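Local coordinates for protein Cys-Gly metallodipeptidase DUG1 (Saccharomyces cerevisiae, PDB 4G1P) that hydrolyses the dipeptide Cys-Gly as a metal-dependent M20-family dipeptidase and serves as the catalytic component of the glutathione-degrading GSH degradosomal complex, at residues I49-F58 / L142-K153; L438-D446 / D457-M468. All coordinates share one frame; numbering follows the deposited sequence.

Interaction 1. Residues I49-F58 / L142-K153; sequences ISEQLSQSGF and LLSWINVVDAFK
Ser56, the first residue to leave helical geometry after helix 39-55, and Asp150 turn their polar groups toward each other: OG of the serine (chi1 -62°) and CG of the aspartate (chi1 -77°) both lie anti to their own carbonyl carbons, beside the backbone N. Ser56 OG donates to Asp150 OD1 at 2.7 Å, arriving on the syn side of the carboxylate, a little out of its plane. The same oxygen takes a second bond, from Lys153 NZ at 3.1 Å, nearly in line with the C-O bond and part of a salt bridge, though the lysine end is less surely placed. Arg22 of helix 16-28 pairs with the other oxygen, OD2, and also bonds Gln52 OE1, so both carboxylate oxygens have partners.

Away from this polar end the contact turns apolar. The segments 49-55 and 142-153 of helices 39-55 and 135-154 run nearly parallel, axes 10.5 Å apart at closest approach and 15° between them, side by side on the mixed sheet of the catalytic domain's alpha/beta scaffold; Ile49, Leu53 and Val149 also rest on its strand 83-88. Ile146 is the central piece: its CD1 meets Leu53 CD1 at 3.6 Å, the two side chains crossing at about a right angle, while its CG2 branch sits 3.4 Å from Ser56 OG. Just past the helix end, Phe58 folds back so that Leu53 CD1 lies over the centre of one ring face, and CZ of the ring touches Val149 CG2 at 3.6 Å. At the far end Ile49 CD1 and Leu142 CD2 come tip to tip, 4.0 Å apart.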
loop_
_atom_site.group_PDB
_atom_site.type_symbol
_atom_site.label_atom_id
_atom_site.label_comp_id
_atom_site.label_asym_id
_atom_site.label_seq_id
_atom_site.Cartn_x
_atom_site.Cartn_y
_atom_site.Cartn_z
ATOM N N ILE A 49 -3.164 19.970 -26.088
ATOM C CA ILE A 49 -2.058 20.903 -26.191
ATOM C C ILE A 49 -1.709 21.205 -27.642
ATOM O O ILE A 49 -1.588 22.368 -28.021
ATOM C CB ILE A 49 -0.832 20.407 -25.399
ATOM C CG1 ILE A 49 -1.143 20.507 -23.910
ATOM C CG2 ILE A 49 0.413 21.233 -25.721
ATOM C CD1 ILE A 49 -0.089 19.947 -23.051
ATOM N N SER A 50 -1.570 20.170 -28.462
ATOM C CA SER A 50 -1.277 20.393 -29.881
ATOM C C SER A 50 -2.324 21.287 -30.521
ATOM O O SER A 50 -2.002 22.081 -31.378
ATOM C CB SER A 50 -1.167 19.075 -30.651
ATOM O OG SER A 50 -2.305 18.263 -30.434
ATOM N N GLU A 51 -3.571 21.161 -30.080
ATOM C CA GLU A 51 -4.656 22.026 -30.529
ATOM C C GLU A 51 -4.449 23.490 -30.127
ATOM O O GLU A 51 -4.680 24.403 -30.933
ATOM C CB GLU A 51 -5.997 21.528 -30.002
ATOM C CG GLU A 51 -6.611 20.442 -30.845
ATOM C CD GLU A 51 -7.736 19.711 -30.133
ATOM O OE1 GLU A 51 -7.913 19.931 -28.908
ATOM O OE2 GLU A 51 -8.438 18.910 -30.797
ATOM N N GLN A 52 -4.019 23.714 -28.890
ATOM C CA GLN A 52 -3.694 25.069 -28.472
ATOM C C GLN A 52 -2.521 25.632 -29.281
ATOM O O GLN A 52 -2.525 26.806 -29.655
ATOM C CB GLN A 52 -3.366 25.127 -26.984
ATOM C CG GLN A 52 -4.489 24.697 -26.096
ATOM C CD GLN A 52 -5.749 25.447 -26.396
ATOM O OE1 GLN A 52 -5.843 26.652 -26.154
ATOM N NE2 GLN A 52 -6.733 24.744 -26.941
ATOM N N LEU A 53 -1.513 24.801 -29.535
ATOM C CA LEU A 53 -0.361 25.243 -30.310
ATOM C C LEU A 53 -0.843 25.732 -31.672
ATOM O O LEU A 53 -0.533 26.844 -32.109
ATOM C CB LEU A 53 0.647 24.104 -30.481
ATOM C CG LEU A 53 1.874 24.024 -29.559
ATOM C CD1 LEU A 53 1.985 25.235 -28.639
ATOM C CD2 LEU A 53 1.896 22.724 -28.772
ATOM N N SER A 54 -1.643 24.895 -32.314
ATOM C CA SER A 54 -2.106 25.165 -33.655
ATOM C C SER A 54 -3.015 26.387 -33.723
ATOM O O SER A 54 -2.931 27.164 -34.662
ATOM C CB SER A 54 -2.813 23.937 -34.205
ATOM O OG SER A 54 -3.299 24.183 -35.506
ATOM N N GLN A 55 -3.885 26.559 -32.735
ATOM C CA GLN A 55 -4.758 27.733 -32.708
ATOM C C GLN A 55 -3.949 29.011 -32.511
ATOM O O GLN A 55 -4.223 30.017 -33.128
ATOM C CB GLN A 55 -5.846 27.600 -31.641
ATOM C CG GLN A 55 -6.953 26.600 -31.997
ATOM C CD GLN A 55 -7.817 26.223 -30.790
ATOM O OE1 GLN A 55 -7.791 26.896 -29.755
ATOM N NE2 GLN A 55 -8.577 25.138 -30.920
ATOM N N SER A 56 -2.945 28.971 -31.653
ATOM C CA SER A 56 -1.959 30.034 -31.628
ATOM C C SER A 56 -1.156 29.911 -32.932
ATOM O O SER A 56 -1.518 29.148 -33.815
ATOM C CB SER A 56 -1.071 29.922 -30.384
ATOM O OG SER A 56 -1.830 30.059 -29.187
ATOM N N GLY A 57 -0.073 30.634 -33.103
ATOM C CA GLY A 57 0.523 30.581 -34.428
ATOM C C GLY A 57 1.429 29.410 -34.798
ATOM O O GLY A 57 2.047 29.444 -35.863
ATOM N N PHE A 58 1.521 28.381 -33.959
ATOM C CA PHE A 58 2.596 27.392 -34.127
ATOM C C PHE A 58 2.500 26.563 -35.406
ATOM O O PHE A 58 1.409 26.332 -35.923
ATOM C CB PHE A 58 2.689 26.465 -32.914
ATOM C CG PHE A 58 3.181 27.145 -31.667
ATOM C CD1 PHE A 58 2.350 27.988 -30.944
ATOM C CD2 PHE A 58 4.469 26.936 -31.211
ATOM C CE1 PHE A 58 2.801 28.605 -29.800
ATOM C CE2 PHE A 58 4.916 27.555 -30.082
ATOM C CZ PHE A 58 4.084 28.388 -29.374
ATOM N N LEU A 142 4.157 25.107 -18.450
ATOM C CA LEU A 142 4.130 24.700 -19.848
ATOM C C LEU A 142 3.218 25.610 -20.670
ATOM O O LEU A 142 3.653 26.211 -21.652
ATOM C CB LEU A 142 3.660 23.248 -19.976
ATOM C CG LEU A 142 3.681 22.585 -21.352
ATOM C CD1 LEU A 142 3.758 21.081 -21.188
ATOM C CD2 LEU A 142 2.456 22.941 -22.160
ATOM N N LEU A 143 1.947 25.692 -20.282
ATOM C CA LEU A 143 0.988 26.488 -21.040
ATOM C C LEU A 143 1.375 27.973 -21.062
ATOM O O LEU A 143 1.023 28.705 -21.990
ATOM C CB LEU A 143 -0.427 26.309 -20.490
ATOM C CG LEU A 143 -1.057 24.926 -20.663
ATOM C CD1 LEU A 143 -2.388 24.834 -19.919
ATOM C CD2 LEU A 143 -1.230 24.605 -22.145
ATOM N N SER A 144 2.110 28.408 -20.048
ATOM C CA SER A 144 2.544 29.795 -19.981
ATOM C C SER A 144 3.282 30.217 -21.250
ATOM O O SER A 144 3.063 31.320 -21.758
ATOM C CB SER A 144 3.424 30.027 -18.758
ATOM O OG SER A 144 2.671 29.959 -17.569
ATOM N N TRP A 145 4.136 29.339 -21.767
ATOM C CA TRP A 145 4.822 29.628 -23.026
ATOM C C TRP A 145 3.845 29.975 -24.141
ATOM O O TRP A 145 4.090 30.904 -24.911
ATOM C CB TRP A 145 5.705 28.467 -23.456
ATOM C CG TRP A 145 6.840 28.222 -22.505
ATOM C CD1 TRP A 145 7.015 27.137 -21.701
ATOM C CD2 TRP A 145 7.936 29.105 -22.232
ATOM N NE1 TRP A 145 8.158 27.282 -20.960
ATOM C CE2 TRP A 145 8.745 28.478 -21.271
ATOM C CE3 TRP A 145 8.314 30.359 -22.718
ATOM C CZ2 TRP A 145 9.912 29.066 -20.779
ATOM C CZ3 TRP A 145 9.475 30.938 -22.236
ATOM C CH2 TRP A 145 10.259 30.293 -21.273
ATOM N N ILE A 146 2.723 29.260 -24.213
ATOM C CA ILE A 146 1.728 29.558 -25.241
ATOM C C ILE A 146 0.994 30.873 -24.972
ATOM O O ILE A 146 0.780 31.660 -25.892
ATOM C CB ILE A 146 0.714 28.434 -25.389
ATOM C CG1 ILE A 146 1.440 27.096 -25.493
ATOM C CG2 ILE A 146 -0.197 28.695 -26.593
ATOM C CD1 ILE A 146 0.529 25.910 -25.409
ATOM N N ASN A 147 0.612 31.100 -23.716
ATOM C CA ASN A 147 0.010 32.365 -23.307
ATOM C C ASN A 147 0.861 33.541 -23.782
ATOM O O ASN A 147 0.368 34.494 -24.412
ATOM C CB ASN A 147 -0.135 32.404 -21.787
ATOM C CG ASN A 147 -0.958 31.233 -21.246
ATOM O OD1 ASN A 147 -1.794 30.669 -21.960
ATOM N ND2 ASN A 147 -0.722 30.861 -19.981
ATOM N N VAL A 148 2.157 33.437 -23.496
ATOM C CA VAL A 148 3.116 34.440 -23.898
ATOM C C VAL A 148 3.133 34.678 -25.411
ATOM O O VAL A 148 3.109 35.827 -25.855
ATOM C CB VAL A 148 4.511 34.096 -23.390
ATOM C CG1 VAL A 148 5.556 35.032 -24.026
ATOM C CG2 VAL A 148 4.527 34.191 -21.876
ATOM N N VAL A 149 3.166 33.607 -26.202
ATOM C CA VAL A 149 3.069 33.789 -27.647
ATOM C C VAL A 149 1.781 34.543 -27.992
ATOM O O VAL A 149 1.788 35.458 -28.805
ATOM C CB VAL A 149 3.136 32.465 -28.416
ATOM C CG1 VAL A 149 2.849 32.699 -29.874
ATOM C CG2 VAL A 149 4.488 31.833 -28.256
ATOM N N ASP A 150 0.690 34.197 -27.328
ATOM C CA ASP A 150 -0.569 34.861 -27.582
ATOM C C ASP A 150 -0.498 36.345 -27.249
ATOM O O ASP A 150 -1.068 37.171 -27.953
ATOM C CB ASP A 150 -1.696 34.205 -26.791
ATOM C CG ASP A 150 -2.152 32.911 -27.407
ATOM O OD1 ASP A 150 -1.809 32.672 -28.585
ATOM O OD2 ASP A 150 -2.854 32.138 -26.719
ATOM N N ALA A 151 0.194 36.681 -26.171
ATOM C CA ALA A 151 0.189 38.054 -25.705
ATOM C C ALA A 151 0.960 38.953 -26.664
ATOM O O ALA A 151 0.519 40.060 -26.959
ATOM C CB ALA A 151 0.757 38.144 -24.307
ATOM N N PHE A 152 2.111 38.479 -27.139
ATOM C CA PHE A 152 2.845 39.174 -28.186
ATOM C C PHE A 152 1.916 39.393 -29.377
ATOM O O PHE A 152 1.864 40.486 -29.951
ATOM C CB PHE A 152 4.099 38.389 -28.615
ATOM C CG PHE A 152 5.309 38.663 -27.766
ATOM C CD1 PHE A 152 5.565 37.908 -26.630
ATOM C CD2 PHE A 152 6.176 39.695 -28.088
ATOM C CE1 PHE A 152 6.676 38.167 -25.833
ATOM C CE2 PHE A 152 7.288 39.966 -27.296
ATOM C CZ PHE A 152 7.539 39.200 -26.168
ATOM N N LYS A 153 1.162 38.356 -29.726
ATOM C CA LYS A 153 0.268 38.439 -30.868
ATOM C C LYS A 153 -0.800 39.514 -30.664
ATOM O O LYS A 153 -0.971 40.387 -31.506
ATOM C CB LYS A 153 -0.363 37.081 -31.157
ATOM C CG LYS A 153 -0.142 36.590 -32.580
ATOM C CD LYS A 153 -0.011 35.066 -32.637
ATOM C CE LYS A 153 -1.145 34.396 -31.866
ATOM N NZ LYS A 153 -0.855 32.971 -31.506
#

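Interaction 2. Residues L438-D446 / D457-M468; sequences LLLPMGRGD and DISNFVGGMKTM
Arg444 and Asn460 supply much of the hydrogen bonding. Arg444 NE gives its N-H to Asn460 OD1 at 2.8 Å, fairly straight at 164°; the acceptor lies close to the guanidinium plane, although the donor is tilted from the amide's carbonyl plane. The other end of that amide, ND2, donates to Met442 O at 2.9 Å, in the carbonyl plane, so one bond accepted at OD1 and one donated from ND2 fix the amide's rotation. Arg444 NH2 adds a more bent bond to Ser459 OG, at 3.0 Å.

The charge contact comes from another direction. Asp457 stacks its carboxylate over one guanidinium face, the planes 17° apart, with OD2 3.1 Å from Arg444 NE; this is attraction of charges without an N-H aimed at the oxygen, which is also paired with Lys455.

Apolar contacts follow further along the helix. Met442 turns CG away from its backbone N (chi1 173°), which lays its thioether along the helix: SD meets the edge of the Phe461 ring, 3.9 Å from Phe461 CD1, as a Met-aromatic contact, and CE rests 3.6 Å from Gly464 CA. Beyond it, Leu440 CD1 packs on Met468 CG at 3.8 Å.

The whole is a loop leaving strand 437-439 of the catalytic domain's sheet and lying along helix 458-477, which lies against helix 135-154 in the alpha/beta scaffold of this M20 peptidase.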
loop_
_atom_site.group_PDB
_atom_site.type_symbol
_atom_site.label_atom_id
_atom_site.label_comp_id
_atom_site.label_asym_id
_atom_site.label_seq_id
_atom_site.Cartn_x
_atom_site.Cartn_y
_atom_site.Cartn_z
ATOM N N LEU A 438 18.866 27.273 -19.196
ATOM C CA LEU A 438 18.392 28.091 -18.089
ATOM C C LEU A 438 17.142 27.478 -17.436
ATOM O O LEU A 438 16.218 27.059 -18.136
ATOM C CB LEU A 438 18.060 29.479 -18.605
ATOM C CG LEU A 438 17.150 30.301 -17.703
ATOM C CD1 LEU A 438 17.922 30.804 -16.502
ATOM C CD2 LEU A 438 16.546 31.455 -18.483
ATOM N N LEU A 439 17.107 27.429 -16.106
ATOM C CA LEU A 439 15.887 27.037 -15.404
ATOM C C LEU A 439 15.163 28.240 -14.816
ATOM O O LEU A 439 15.705 28.940 -13.969
ATOM C CB LEU A 439 16.193 26.044 -14.295
ATOM C CG LEU A 439 16.931 24.791 -14.715
ATOM C CD1 LEU A 439 16.978 23.870 -13.538
ATOM C CD2 LEU A 439 16.246 24.142 -15.889
ATOM N N LEU A 440 13.926 28.452 -15.255
ATOM C CA LEU A 440 13.139 29.633 -14.891
ATOM C C LEU A 440 11.896 29.226 -14.118
ATOM O O LEU A 440 10.816 29.092 -14.695
ATOM C CB LEU A 440 12.682 30.360 -16.159
ATOM C CG LEU A 440 12.594 31.885 -16.209
ATOM C CD1 LEU A 440 11.702 32.308 -17.348
ATOM C CD2 LEU A 440 12.140 32.499 -14.900
ATOM N N PRO A 441 12.037 29.051 -12.806
ATOM C CA PRO A 441 10.929 28.609 -11.946
ATOM C C PRO A 441 9.728 29.542 -12.016
ATOM O O PRO A 441 9.865 30.756 -11.929
ATOM C CB PRO A 441 11.529 28.672 -10.541
ATOM C CG PRO A 441 12.606 29.701 -10.643
ATOM C CD PRO A 441 13.197 29.509 -12.027
ATOM N N MET A 442 8.543 28.978 -12.170
ATOM C CA MET A 442 7.363 29.805 -12.094
ATOM C C MET A 442 6.893 29.923 -10.662
ATOM O O MET A 442 6.773 31.030 -10.133
ATOM C CB MET A 442 6.240 29.249 -12.954
ATOM C CG MET A 442 4.932 29.992 -12.776
ATOM S SD MET A 442 3.912 29.790 -14.225
ATOM C CE MET A 442 4.466 31.163 -15.244
ATOM N N GLY A 443 6.629 28.784 -10.033
ATOM C CA GLY A 443 5.967 28.791 -8.742
ATOM C C GLY A 443 6.835 28.925 -7.501
ATOM O O GLY A 443 8.061 29.104 -7.576
ATOM N N ARG A 444 6.172 28.832 -6.348
ATOM C CA ARG A 444 6.827 28.939 -5.051
ATOM C C ARG A 444 7.172 27.568 -4.499
ATOM O O ARG A 444 6.680 26.554 -4.986
ATOM C CB ARG A 444 5.937 29.686 -4.066
ATOM C CG ARG A 444 5.318 30.944 -4.642
ATOM C CD ARG A 444 4.655 31.746 -3.556
ATOM N NE ARG A 444 3.964 32.918 -4.083
ATOM C CZ ARG A 444 3.134 33.670 -3.365
ATOM N NH1 ARG A 444 2.896 33.361 -2.091
ATOM N NH2 ARG A 444 2.535 34.720 -3.917
ATOM N N GLY A 445 8.021 27.540 -3.476
ATOM C CA GLY A 445 8.513 26.283 -2.940
ATOM C C GLY A 445 7.525 25.570 -2.041
ATOM O O GLY A 445 7.827 24.503 -1.510
ATOM N N ASP A 446 6.352 26.169 -1.849
ATOM C CA ASP A 446 5.311 25.558 -1.037
ATOM C C ASP A 446 4.081 25.242 -1.877
ATOM O O ASP A 446 2.968 25.186 -1.367
ATOM C CB ASP A 446 4.946 26.453 0.150
ATOM C CG ASP A 446 4.173 27.712 -0.255
ATOM O OD1 ASP A 446 4.124 28.050 -1.453
ATOM O OD2 ASP A 446 3.625 28.381 0.649
ATOM N N ASP A 457 0.173 30.192 -7.178
ATOM C CA ASP A 457 -0.289 31.534 -6.870
ATOM C C ASP A 457 -0.415 32.302 -8.173
ATOM O O ASP A 457 0.452 32.207 -9.038
ATOM C CB ASP A 457 0.670 32.234 -5.916
ATOM C CG ASP A 457 0.804 31.507 -4.593
ATOM O OD1 ASP A 457 -0.055 31.699 -3.701
ATOM O OD2 ASP A 457 1.775 30.734 -4.450
ATOM N N ILE A 458 -1.514 33.035 -8.323
ATOM C CA ILE A 458 -1.774 33.784 -9.548
ATOM C C ILE A 458 -0.678 34.831 -9.785
ATOM O O ILE A 458 -0.336 35.136 -10.933
ATOM C CB ILE A 458 -3.186 34.426 -9.543
ATOM C CG1 ILE A 458 -4.250 33.343 -9.382
ATOM C CG2 ILE A 458 -3.451 35.168 -10.824
ATOM C CD1 ILE A 458 -5.673 33.854 -9.431
ATOM N N SER A 459 -0.103 35.343 -8.699
ATOM C CA SER A 459 0.991 36.308 -8.806
ATOM C C SER A 459 2.208 35.699 -9.476
ATOM O O SER A 459 2.884 36.365 -10.249
ATOM C CB SER A 459 1.369 36.886 -7.444
ATOM O OG SER A 459 1.928 35.887 -6.617
ATOM N N ASN A 460 2.476 34.428 -9.193
ATOM C CA ASN A 460 3.562 33.709 -9.872
ATOM C C ASN A 460 3.197 33.329 -11.298
ATOM O O ASN A 460 4.047 33.297 -12.189
ATOM C CB ASN A 460 3.952 32.461 -9.092
ATOM C CG ASN A 460 4.662 32.792 -7.804
ATOM O OD1 ASN A 460 4.051 33.306 -6.863
ATOM N ND2 ASN A 460 5.959 32.494 -7.745
ATOM N N PHE A 461 1.922 33.043 -11.507
ATOM C CA PHE A 461 1.442 32.709 -12.829
ATOM C C PHE A 461 1.631 33.917 -13.734
ATOM O O PHE A 461 2.316 33.835 -14.750
ATOM C CB PHE A 461 -0.022 32.279 -12.769
ATOM C CG PHE A 461 -0.553 31.787 -14.062
ATOM C CD1 PHE A 461 0.242 31.034 -14.901
ATOM C CD2 PHE A 461 -1.855 32.081 -14.452
ATOM C CE1 PHE A 461 -0.240 30.580 -16.121
ATOM C CE2 PHE A 461 -2.357 31.623 -15.670
ATOM C CZ PHE A 461 -1.550 30.868 -16.501
ATOM N N VAL A 462 1.051 35.044 -13.341
ATOM C CA VAL A 462 1.166 36.262 -14.130
ATOM C C VAL A 462 2.601 36.788 -14.146
ATOM O O VAL A 462 3.147 37.081 -15.215
ATOM C CB VAL A 462 0.213 37.360 -13.629
ATOM C CG1 VAL A 462 0.484 38.666 -14.354
ATOM C CG2 VAL A 462 -1.237 36.918 -13.807
ATOM N N GLY A 463 3.210 36.887 -12.966
ATOM C CA GLY A 463 4.591 37.325 -12.858
ATOM C C GLY A 463 5.538 36.491 -13.702
ATOM O O GLY A 463 6.456 37.026 -14.346
ATOM N N GLY A 464 5.305 35.177 -13.715
ATOM C CA GLY A 464 6.160 34.260 -14.442
ATOM C C GLY A 464 6.005 34.409 -15.943
ATOM O O GLY A 464 6.957 34.208 -16.704
ATOM N N MET A 465 4.800 34.754 -16.380
ATOM C CA MET A 465 4.552 34.913 -17.806
ATOM C C MET A 465 5.251 36.157 -18.319
ATOM O O MET A 465 5.941 36.126 -19.348
ATOM C CB MET A 465 3.058 34.995 -18.092
ATOM C CG MET A 465 2.407 33.635 -18.299
ATOM S SD MET A 465 0.650 33.742 -18.708
ATOM C CE MET A 465 -0.036 34.222 -17.119
ATOM N N LYS A 466 5.067 37.251 -17.585
ATOM C CA LYS A 466 5.713 38.505 -17.901
ATOM C C LYS A 466 7.216 38.314 -17.827
ATOM O O LYS A 466 7.945 38.880 -18.634
ATOM C CB LYS A 466 5.244 39.597 -16.942
ATOM C CG LYS A 466 3.758 39.913 -17.079
ATOM C CD LYS A 466 3.278 40.897 -16.029
ATOM C CE LYS A 466 1.863 41.395 -16.326
ATOM N NZ LYS A 466 1.396 42.419 -15.354
ATOM N N THR A 467 7.683 37.497 -16.884
ATOM C CA THR A 467 9.117 37.251 -16.785
ATOM C C THR A 467 9.614 36.438 -17.983
ATOM O O THR A 467 10.696 36.692 -18.527
ATOM C CB THR A 467 9.518 36.576 -15.451
ATOM O OG1 THR A 467 9.234 37.460 -14.366
ATOM C CG2 THR A 467 11.011 36.259 -15.426
ATOM N N MET A 468 8.814 35.476 -18.411
ATOM C CA MET A 468 9.151 34.725 -19.605
ATOM C C MET A 468 9.185 35.649 -20.827
ATOM O O MET A 468 10.043 35.516 -21.702
ATOM C CB MET A 468 8.139 33.598 -19.835
ATOM C CG MET A 468 8.170 32.453 -18.840
ATOM S SD MET A 468 6.771 31.368 -19.218
ATOM C CE MET A 468 7.171 29.846 -18.350
#

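Overall arrangement
Helix 135-154 joins the two contacts: one flank meets helix 39-55 in interaction 1, while Ser144 and Asn147 face interaction 2. Their centres are about 17 Å apart, yet they touch, with Ser144 OG 3.2 Å from Met442 CE and Asn147 ND2 3.4 Å from Met465 SD. In the chain they follow in series, interaction 1 closing before interaction 2 opens. Both lie near the zinc site: the side chains of Leu142 and Met442 are each about 10 Å from a bound zinc ion. Asp137, which binds both zinc ions, lies on helix 135-154 itself, and Gly443 is about 12 Å from the bound glycine.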